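Long-range contacts in PpiC-type peptidyl-prolyl cis-trans isomerase (Novosphingobium aromaticivorans, PDB 3GPK), which probably catalyses cis-trans isomerisation of peptidyl-prolyl bonds as a periplasmic chaperone, this chain being its PpiC-type (parvulin-like) rotamase domain: residues I10-L15 and G59-I64; A78-G83 and S96-I101; P70-T75 and E90-F95. All blocks are in the same frame, centred on the assembly; numbering follows the deposited sequence.

From the N terminus, strand 7-16 comes first. Helices 22-37 and 42-49 follow, and contact 1 closes this long loop by pairing strand 7-16 with strand 60-64. Helix 71-79 comes next. Contact 3 opens on its first turns and contact 2 at its C-terminal end. Contact 3 closes at 90-95, before contact 2 closes at 96-101, so the two cross and their segments alternate along the chain. Contact 3 sets the helix against the turn between strands 85-91 and 94-104. Contact 2 sets the chain after the helix against the middle of strand 94-104. Contact 1 is in series with both. All three meet one antiparallel sheet, ordered 60-64, 7-16, 94-104, 85-91.

Contact 1. Residues I10-L15 and G59-I64; sequences IGEIFL and GDLGWI. With SO4 (sulfate ion), chain D.
G11 and D60 face each other as an antiparallel, non-hydrogen-bonded pair, with a CA-CA distance of 4.4 Å. The two strand axes approach to 4.8 Å and make an angle of 144°. Backbone bonds lie on either side of this pair. L61 N donates to I10 O at 2.8 Å, and E12 N donates to G59 O. The same G59 O also receives a CA-H...O contact from G11 CA at 3.3 Å. G59 has positive phi, and its CA packs close against E12 O.

L61 sits with CB and CG against I10 O, and its CD2 reaches E12 OE1 at 3.9 Å. The chain of E12 runs extended from a CG anti to the backbone N (chi1 171°), which carries the carboxylate across the L61 methyls at a slant. The other carboxylate oxygen, OE2, is hydrogen-bonded to S96 OG on strand 94-104. I10 uses its CD1 tip, which meets I64 CD1 at 4.0 Å, the two side chains crossing at about a right angle. L69 touches both isoleucines. D60 OD1 accepts from G62 N at 2.9 Å, from above the carboxylate plane, and so forms an Asx turn; D60 OD2 makes a salt bridge with R9. Beyond the turn, W63 NE1 donates almost straight, at 2.8 Å and 171°, to O3 of a sulfate ion that probably comes from the crystallisation liquor.

This is the edge of the parvulin-type sheet, where strand 60-64 lies next to the inner strand 7-16. Two backbone bonds hold the register. The Asx turn and the R9 salt bridge together engage both D60 carboxylate oxygens, which should favour its charged form.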
loop_
_atom_site.group_PDB
_atom_site.type_symbol
_atom_site.label_atom_id
_atom_site.label_comp_id
_atom_site.label_asym_id
_atom_site.label_seq_id
_atom_site.Cartn_x
_atom_site.Cartn_y
_atom_site.Cartn_z
ATOM N N ILE A 10 -1.254 -6.078 3.976
ATOM C CA ILE A 10 -0.756 -4.850 3.380
ATOM C C ILE A 10 -1.414 -3.582 3.887
ATOM O O ILE A 10 -2.610 -3.560 4.181
ATOM C CB ILE A 10 -0.921 -4.919 1.837
ATOM C CG1 ILE A 10 -0.088 -6.074 1.280
ATOM C CG2 ILE A 10 -0.505 -3.603 1.191
ATOM C CD1 ILE A 10 -0.307 -6.340 -0.193
ATOM N N GLY A 11 -0.606 -2.533 3.995
ATOM C CA GLY A 11 -1.097 -1.234 4.405
ATOM C C GLY A 11 -1.083 -0.394 3.141
ATOM O O GLY A 11 -0.163 -0.510 2.332
ATOM N N GLU A 12 -2.103 0.435 2.950
ATOM C CA GLU A 12 -2.164 1.276 1.754
ATOM C C GLU A 12 -2.579 2.710 2.029
ATOM O O GLU A 12 -3.452 2.968 2.854
ATOM C CB GLU A 12 -3.149 0.687 0.722
ATOM C CG GLU A 12 -3.433 1.631 -0.471
ATOM C CD GLU A 12 -4.470 1.096 -1.442
ATOM O OE1 GLU A 12 -5.439 0.452 -0.984
ATOM O OE2 GLU A 12 -4.322 1.334 -2.663
ATOM N N ILE A 13 -1.927 3.641 1.339
ATOM C CA ILE A 13 -2.272 5.055 1.404
ATOM C C ILE A 13 -2.575 5.395 -0.053
ATOM O O ILE A 13 -1.695 5.306 -0.904
ATOM C CB ILE A 13 -1.102 5.941 1.892
ATOM C CG1 ILE A 13 -0.797 5.648 3.368
ATOM C CG2 ILE A 13 -1.466 7.410 1.691
ATOM C CD1 ILE A 13 0.365 6.459 3.943
ATOM N N PHE A 14 -3.823 5.750 -0.338
ATOM C CA PHE A 14 -4.234 6.080 -1.696
ATOM C C PHE A 14 -4.504 7.561 -1.877
ATOM O O PHE A 14 -5.205 8.167 -1.072
ATOM C CB PHE A 14 -5.496 5.294 -2.056
ATOM C CG PHE A 14 -6.140 5.739 -3.337
ATOM C CD1 PHE A 14 -5.500 5.550 -4.557
ATOM C CD2 PHE A 14 -7.379 6.370 -3.318
ATOM C CE1 PHE A 14 -6.080 5.987 -5.743
ATOM C CE2 PHE A 14 -7.967 6.813 -4.496
ATOM C CZ PHE A 14 -7.316 6.621 -5.712
ATOM N N LEU A 15 -3.944 8.139 -2.936
ATOM C CA LEU A 15 -4.164 9.549 -3.238
ATOM C C LEU A 15 -4.766 9.604 -4.635
ATOM O O LEU A 15 -4.120 9.228 -5.614
ATOM C CB LEU A 15 -2.851 10.333 -3.213
ATOM C CG LEU A 15 -2.047 10.367 -1.910
ATOM C CD1 LEU A 15 -0.962 11.421 -2.047
ATOM C CD2 LEU A 15 -2.950 10.703 -0.724
ATOM N N GLY A 59 -5.081 2.408 7.059
ATOM C CA GLY A 59 -4.778 1.850 5.751
ATOM C C GLY A 59 -4.573 0.350 5.703
ATOM O O GLY A 59 -4.167 -0.196 4.678
ATOM N N ASP A 60 -4.852 -0.320 6.812
ATOM C CA ASP A 60 -4.697 -1.766 6.909
ATOM C C ASP A 60 -5.736 -2.470 6.034
ATOM O O ASP A 60 -6.935 -2.301 6.238
ATOM C CB ASP A 60 -4.869 -2.180 8.379
ATOM C CG ASP A 60 -4.527 -3.639 8.634
ATOM O OD1 ASP A 60 -4.060 -4.336 7.710
ATOM O OD2 ASP A 60 -4.723 -4.090 9.783
ATOM N N LEU A 61 -5.280 -3.241 5.050
ATOM C CA LEU A 61 -6.207 -3.959 4.174
ATOM C C LEU A 61 -6.467 -5.349 4.727
ATOM O O LEU A 61 -7.278 -6.103 4.181
ATOM C CB LEU A 61 -5.628 -4.102 2.765
ATOM C CG LEU A 61 -5.171 -2.829 2.058
ATOM C CD1 LEU A 61 -4.701 -3.184 0.652
ATOM C CD2 LEU A 61 -6.310 -1.823 2.007
ATOM N N GLY A 62 -5.777 -5.680 5.813
ATOM C CA GLY A 62 -5.923 -6.997 6.399
ATOM C C GLY A 62 -5.195 -7.995 5.516
ATOM O O GLY A 62 -4.370 -7.610 4.681
ATOM N N TRP A 63 -5.488 -9.278 5.695
ATOM C CA TRP A 63 -4.858 -10.318 4.893
ATOM C C TRP A 63 -5.567 -10.424 3.553
ATOM O O TRP A 63 -6.785 -10.588 3.499
ATOM C CB TRP A 63 -4.917 -11.661 5.625
ATOM C CG TRP A 63 -4.008 -11.731 6.805
ATOM C CD1 TRP A 63 -4.343 -11.541 8.117
ATOM C CD2 TRP A 63 -2.601 -11.984 6.780
ATOM N NE1 TRP A 63 -3.227 -11.664 8.909
ATOM C CE2 TRP A 63 -2.145 -11.939 8.115
ATOM C CE3 TRP A 63 -1.681 -12.250 5.759
ATOM C CZ2 TRP A 63 -0.805 -12.140 8.454
ATOM C CZ3 TRP A 63 -0.347 -12.452 6.096
ATOM C CH2 TRP A 63 0.076 -12.399 7.435
ATOM N N ILE A 64 -4.809 -10.310 2.468
ATOM C CA ILE A 64 -5.399 -10.393 1.135
ATOM C C ILE A 64 -4.575 -11.243 0.177
ATOM O O ILE A 64 -3.409 -11.541 0.429
ATOM C CB ILE A 64 -5.557 -8.994 0.490
ATOM C CG1 ILE A 64 -4.185 -8.342 0.318
ATOM C CG2 ILE A 64 -6.474 -8.122 1.333
ATOM C CD1 ILE A 64 -4.226 -7.085 -0.539
HETATM S S SO4 D . -4.143 -11.242 12.702
HETATM O O1 SO4 D . -3.519 -11.619 13.985
HETATM O O2 SO4 D . -4.839 -9.945 12.868
HETATM O O3 SO4 D . -3.092 -11.135 11.677
HETATM O O4 SO4 D . -5.131 -12.263 12.294
#

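Contact 2. Residues A78-G83 and S96-I101; sequences ASMGPG and SILYLI
G83 O accepts a hydrogen bond from a water at 2.7 Å, and it lies at the edge of the Y99 ring, near its plane, 3.5 Å from Y99 CE1. That water lies 3.1 Å from Y99 OH, so it links the carbonyl to the hydroxyl at the outer end of the ring. Y99 CB points away from the 78-83 segment, but the ring reaches back beside G83. G83 N donates to L100 O at 2.8 Å. This bond lies where strand 85-91 begins to pair with strand 94-104, next to the backbone bonds of Q84 with L100 and A86 with L98. It marks the open end of the last hairpin of the parvulin fold, just after helix 71-79.

Selenomethionine M80, just past the helix, lays its side chain across L98 and L100; it also touches A86. Its chain bends at chi3 (78°), which turns CE back to L100 CB at 3.9 Å and close to L100 N. Its SE lies 4.1 Å from L98 CB, the two side chains crossing at about a right angle. L100 CD2 rests on G81 O at 3.6 Å.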
loop_
_atom_site.group_PDB
_atom_site.type_symbol
_atom_site.label_atom_id
_atom_site.label_comp_id
_atom_site.label_asym_id
_atom_site.label_seq_id
_atom_site.Cartn_x
_atom_site.Cartn_y
_atom_site.Cartn_z
ATOM N N ALA A 78 4.042 -8.395 -5.047
ATOM C CA ALA A 78 4.660 -9.697 -5.262
ATOM C C ALA A 78 6.179 -9.681 -5.123
ATOM O O ALA A 78 6.777 -10.697 -4.765
ATOM C CB ALA A 78 4.271 -10.242 -6.639
ATOM N N SER A 79 6.799 -8.535 -5.396
ATOM C CA SER A 79 8.256 -8.411 -5.311
ATOM C C SER A 79 8.766 -7.779 -4.021
ATOM O O SER A 79 9.971 -7.756 -3.775
ATOM C CB SER A 79 8.787 -7.593 -6.493
ATOM O OG SER A 79 8.511 -8.233 -7.725
HETATM N N MSE A 80 7.859 -7.270 -3.195
HETATM C CA MSE A 80 8.255 -6.622 -1.945
HETATM C C MSE A 80 8.777 -7.556 -0.867
HETATM O O MSE A 80 8.338 -8.696 -0.750
HETATM C CB MSE A 80 7.082 -5.850 -1.353
HETATM C CG MSE A 80 6.616 -4.671 -2.158
HETATM SE SE MSE A 80 5.038 -3.958 -1.328
HETATM C CE MSE A 80 5.871 -2.987 0.133
ATOM N N GLY A 81 9.715 -7.049 -0.071
ATOM C CA GLY A 81 10.257 -7.821 1.029
ATOM C C GLY A 81 9.453 -7.421 2.250
ATOM O O GLY A 81 8.928 -6.309 2.285
ATOM N N PRO A 82 9.337 -8.282 3.269
ATOM C CA PRO A 82 8.560 -7.925 4.458
ATOM C C PRO A 82 9.057 -6.675 5.183
ATOM O O PRO A 82 10.264 -6.440 5.287
ATOM C CB PRO A 82 8.655 -9.185 5.317
ATOM C CG PRO A 82 10.008 -9.710 4.972
ATOM C CD PRO A 82 10.053 -9.554 3.471
ATOM N N GLY A 83 8.113 -5.871 5.665
ATOM C CA GLY A 83 8.451 -4.658 6.386
ATOM C C GLY A 83 8.923 -3.494 5.536
ATOM O O GLY A 83 9.358 -2.477 6.071
ATOM N N SER A 96 -0.766 4.939 -5.106
ATOM C CA SER A 96 -0.822 4.242 -3.829
ATOM C C SER A 96 0.576 3.993 -3.291
ATOM O O SER A 96 1.530 3.811 -4.055
ATOM C CB SER A 96 -1.529 2.893 -3.961
ATOM O OG SER A 96 -2.907 3.064 -4.213
ATOM N N ILE A 97 0.682 4.025 -1.967
ATOM C CA ILE A 97 1.917 3.738 -1.261
ATOM C C ILE A 97 1.578 2.458 -0.506
ATOM O O ILE A 97 0.544 2.381 0.154
ATOM C CB ILE A 97 2.278 4.844 -0.243
ATOM C CG1 ILE A 97 2.470 6.180 -0.965
ATOM C CG2 ILE A 97 3.560 4.462 0.511
ATOM C CD1 ILE A 97 2.639 7.366 -0.013
ATOM N N LEU A 98 2.434 1.449 -0.612
ATOM C CA LEU A 98 2.176 0.190 0.073
ATOM C C LEU A 98 3.185 -0.090 1.171
ATOM O O LEU A 98 4.330 0.359 1.118
ATOM C CB LEU A 98 2.207 -0.973 -0.920
ATOM C CG LEU A 98 1.274 -0.911 -2.122
ATOM C CD1 LEU A 98 1.551 -2.123 -3.001
ATOM C CD2 LEU A 98 -0.188 -0.875 -1.667
ATOM N N TYR A 99 2.733 -0.840 2.170
ATOM C CA TYR A 99 3.566 -1.240 3.290
ATOM C C TYR A 99 3.277 -2.713 3.537
ATOM O O TYR A 99 2.150 -3.086 3.872
ATOM C CB TYR A 99 3.225 -0.402 4.527
ATOM C CG TYR A 99 4.056 -0.717 5.755
ATOM C CD1 TYR A 99 5.420 -0.985 5.650
ATOM C CD2 TYR A 99 3.483 -0.706 7.026
ATOM C CE1 TYR A 99 6.197 -1.234 6.782
ATOM C CE2 TYR A 99 4.251 -0.954 8.165
ATOM C CZ TYR A 99 5.607 -1.216 8.032
ATOM O OH TYR A 99 6.367 -1.460 9.154
ATOM N N LEU A 100 4.283 -3.558 3.343
ATOM C CA LEU A 100 4.098 -4.985 3.563
ATOM C C LEU A 100 4.273 -5.296 5.044
ATOM O O LEU A 100 5.384 -5.537 5.521
ATOM C CB LEU A 100 5.081 -5.795 2.718
ATOM C CG LEU A 100 4.838 -7.310 2.748
ATOM C CD1 LEU A 100 3.387 -7.621 2.389
ATOM C CD2 LEU A 100 5.783 -7.991 1.770
ATOM N N ILE A 101 3.153 -5.288 5.761
ATOM C CA ILE A 101 3.125 -5.532 7.197
ATOM C C ILE A 101 3.463 -6.962 7.599
ATOM O O ILE A 101 4.236 -7.186 8.526
ATOM C CB ILE A 101 1.735 -5.189 7.778
ATOM C CG1 ILE A 101 1.391 -3.725 7.481
ATOM C CG2 ILE A 101 1.717 -5.470 9.273
ATOM C CD1 ILE A 101 -0.059 -3.360 7.748
HETATM O O HOH W 1 9.406 -2.120 8.706
#

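Contact 3. Residues P70-T75 and E90-F95; sequences PTELAT and EIRGGF. With SO4 (sulfate ion), chain C.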
loop_
_atom_site.group_PDB
_atom_site.type_symbol
_atom_site.label_atom_id
_atom_site.label_comp_id
_atom_site.label_asym_id
_atom_site.label_seq_id
_atom_site.Cartn_x
_atom_site.Cartn_y
_atom_site.Cartn_z
ATOM N N PRO A 70 -5.284 -4.322 -7.774
ATOM C CA PRO A 70 -5.224 -4.021 -9.200
ATOM C C PRO A 70 -3.835 -4.456 -9.651
ATOM O O PRO A 70 -2.903 -4.498 -8.855
ATOM C CB PRO A 70 -5.418 -2.509 -9.241
ATOM C CG PRO A 70 -4.839 -2.055 -7.939
ATOM C CD PRO A 70 -5.370 -3.087 -6.976
ATOM N N THR A 71 -3.700 -4.785 -10.927
ATOM C CA THR A 71 -2.436 -5.251 -11.471
ATOM C C THR A 71 -1.184 -4.504 -11.004
ATOM O O THR A 71 -0.217 -5.131 -10.565
ATOM C CB THR A 71 -2.499 -5.236 -13.001
ATOM O OG1 THR A 71 -3.562 -6.100 -13.425
ATOM C CG2 THR A 71 -1.187 -5.712 -13.609
ATOM N N GLU A 72 -1.211 -3.175 -11.093
ATOM C CA GLU A 72 -0.068 -2.348 -10.702
ATOM C C GLU A 72 0.376 -2.616 -9.269
ATOM O O GLU A 72 1.567 -2.711 -8.990
ATOM C CB GLU A 72 -0.398 -0.856 -10.840
ATOM C CG GLU A 72 -0.672 -0.359 -12.257
ATOM C CD GLU A 72 -1.973 -0.889 -12.833
ATOM O OE1 GLU A 72 -2.971 -0.976 -12.087
ATOM O OE2 GLU A 72 -1.995 -1.208 -14.041
ATOM N N LEU A 73 -0.584 -2.730 -8.359
ATOM C CA LEU A 73 -0.251 -2.980 -6.963
ATOM C C LEU A 73 0.065 -4.442 -6.678
ATOM O O LEU A 73 0.903 -4.750 -5.825
ATOM C CB LEU A 73 -1.390 -2.491 -6.064
ATOM C CG LEU A 73 -1.715 -1.008 -6.258
ATOM C CD1 LEU A 73 -2.857 -0.608 -5.341
ATOM C CD2 LEU A 73 -0.480 -0.165 -5.971
ATOM N N ALA A 74 -0.599 -5.345 -7.396
ATOM C CA ALA A 74 -0.372 -6.777 -7.227
ATOM C C ALA A 74 1.052 -7.140 -7.637
ATOM O O ALA A 74 1.753 -7.868 -6.928
ATOM C CB ALA A 74 -1.371 -7.564 -8.070
ATOM N N THR A 75 1.481 -6.631 -8.786
ATOM C CA THR A 75 2.823 -6.920 -9.269
ATOM C C THR A 75 3.895 -6.266 -8.391
ATOM O O THR A 75 5.011 -6.772 -8.295
ATOM C CB THR A 75 2.994 -6.485 -10.749
ATOM O OG1 THR A 75 2.691 -5.095 -10.892
ATOM C CG2 THR A 75 2.061 -7.292 -11.648
ATOM N N GLU A 90 1.566 4.201 -9.562
ATOM C CA GLU A 90 0.417 4.725 -10.288
ATOM C C GLU A 90 -0.622 3.650 -10.573
ATOM O O GLU A 90 -0.278 2.526 -10.928
ATOM C CB GLU A 90 0.836 5.345 -11.631
ATOM C CG GLU A 90 -0.361 5.849 -12.430
ATOM C CD GLU A 90 0.001 6.483 -13.764
ATOM O OE1 GLU A 90 1.144 6.304 -14.232
ATOM O OE2 GLU A 90 -0.875 7.154 -14.348
ATOM N N ILE A 91 -1.890 4.002 -10.390
ATOM C CA ILE A 91 -2.997 3.107 -10.707
ATOM C C ILE A 91 -3.975 3.987 -11.471
ATOM O O ILE A 91 -3.783 5.195 -11.548
ATOM C CB ILE A 91 -3.671 2.493 -9.454
ATOM C CG1 ILE A 91 -4.174 3.590 -8.512
ATOM C CG2 ILE A 91 -2.691 1.559 -8.760
ATOM C CD1 ILE A 91 -4.940 3.046 -7.330
ATOM N N ARG A 92 -5.022 3.405 -12.041
ATOM C CA ARG A 92 -5.946 4.210 -12.823
ATOM C C ARG A 92 -6.439 5.496 -12.166
ATOM O O ARG A 92 -6.408 6.557 -12.785
ATOM C CB ARG A 92 -7.149 3.372 -13.260
ATOM C CG ARG A 92 -6.792 2.211 -14.163
ATOM C CD ARG A 92 -8.038 1.608 -14.788
ATOM N NE ARG A 92 -7.718 0.502 -15.685
ATOM C CZ ARG A 92 -7.226 -0.665 -15.284
ATOM N NH1 ARG A 92 -6.999 -0.883 -13.993
ATOM N NH2 ARG A 92 -6.959 -1.615 -16.172
ATOM N N GLY A 93 -6.873 5.411 -10.913
ATOM C CA GLY A 93 -7.404 6.585 -10.240
ATOM C C GLY A 93 -6.475 7.465 -9.425
ATOM O O GLY A 93 -6.938 8.400 -8.768
ATOM N N GLY A 94 -5.180 7.183 -9.464
ATOM C CA GLY A 94 -4.237 7.985 -8.703
ATOM C C GLY A 94 -2.957 7.243 -8.372
ATOM O O GLY A 94 -2.384 6.576 -9.235
ATOM N N PHE A 95 -2.512 7.351 -7.120
ATOM C CA PHE A 95 -1.282 6.702 -6.673
ATOM C C PHE A 95 -1.460 6.049 -5.316
ATOM O O PHE A 95 -2.199 6.547 -4.479
ATOM C CB PHE A 95 -0.150 7.721 -6.547
ATOM C CG PHE A 95 0.262 8.335 -7.846
ATOM C CD1 PHE A 95 1.171 7.686 -8.679
ATOM C CD2 PHE A 95 -0.275 9.551 -8.251
ATOM C CE1 PHE A 95 1.544 8.242 -9.905
ATOM C CE2 PHE A 95 0.090 10.115 -9.477
ATOM C CZ PHE A 95 1.002 9.455 -10.300
HETATM S S SO4 C . -5.767 -4.952 -16.108
HETATM O O1 SO4 C . -6.620 -6.115 -16.424
HETATM O O2 SO4 C . -6.299 -4.263 -14.916
HETATM O O3 SO4 C . -4.392 -5.418 -15.843
HETATM O O4 SO4 C . -5.754 -4.007 -17.245
HETATM O O HOH W 2 -5.213 0.480 -11.929
#
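E72 and I91 are the nearest pair of the two backbones, CA to CA 6.2 Å, where the first turns of helix 71-79 meet the end of strand 85-91 and the type I turn I91-G94. No direct hydrogen bond joins the segments.

The apolar part rests on one methyl. I91 CG2 lies 3.7 Å from L73 CG, with both L73 methyls near it. The same CG2 meets E72 CB at 3.9 Å and P70 CG a little farther off. I91 takes a chi1 of 57°, with CG1 between the backbone N and the carbonyl carbon; this leaves CG2 anti to the carbonyl carbon and directed at the helix. L73 continues inward to S96 and L98.

E72 CG comes 3.2 Å from E90 O. E72 OE1 accepts a hydrogen bond from a water at 2.7 Å, and that water accepts from R92 N. The carboxylate is thus tied to the turn through water. R92 NH1 is 4.5 Å from E72 OE1, which lies well out of the guanidinium plane, so the two share charge attraction without a salt bridge. The extended R92 chain instead carries NH2 to a sulfate ion, probably from the crystallisation liquor, and donates to its O2 at 3.0 Å and 164°. A second bond, to O4, is weak. T71 OG1 donates to sulfate O3 at 2.6 Å, so the anion spans helix and turn.

The contact packs helix 71-79 against the hairpin turn of the parvulin-like domain, near K22, which bonds E90, I91 O and R92 O. Its polar links pass through a water and an anion. R92 and the T71 hydroxyl would favour a bound anion at this surface.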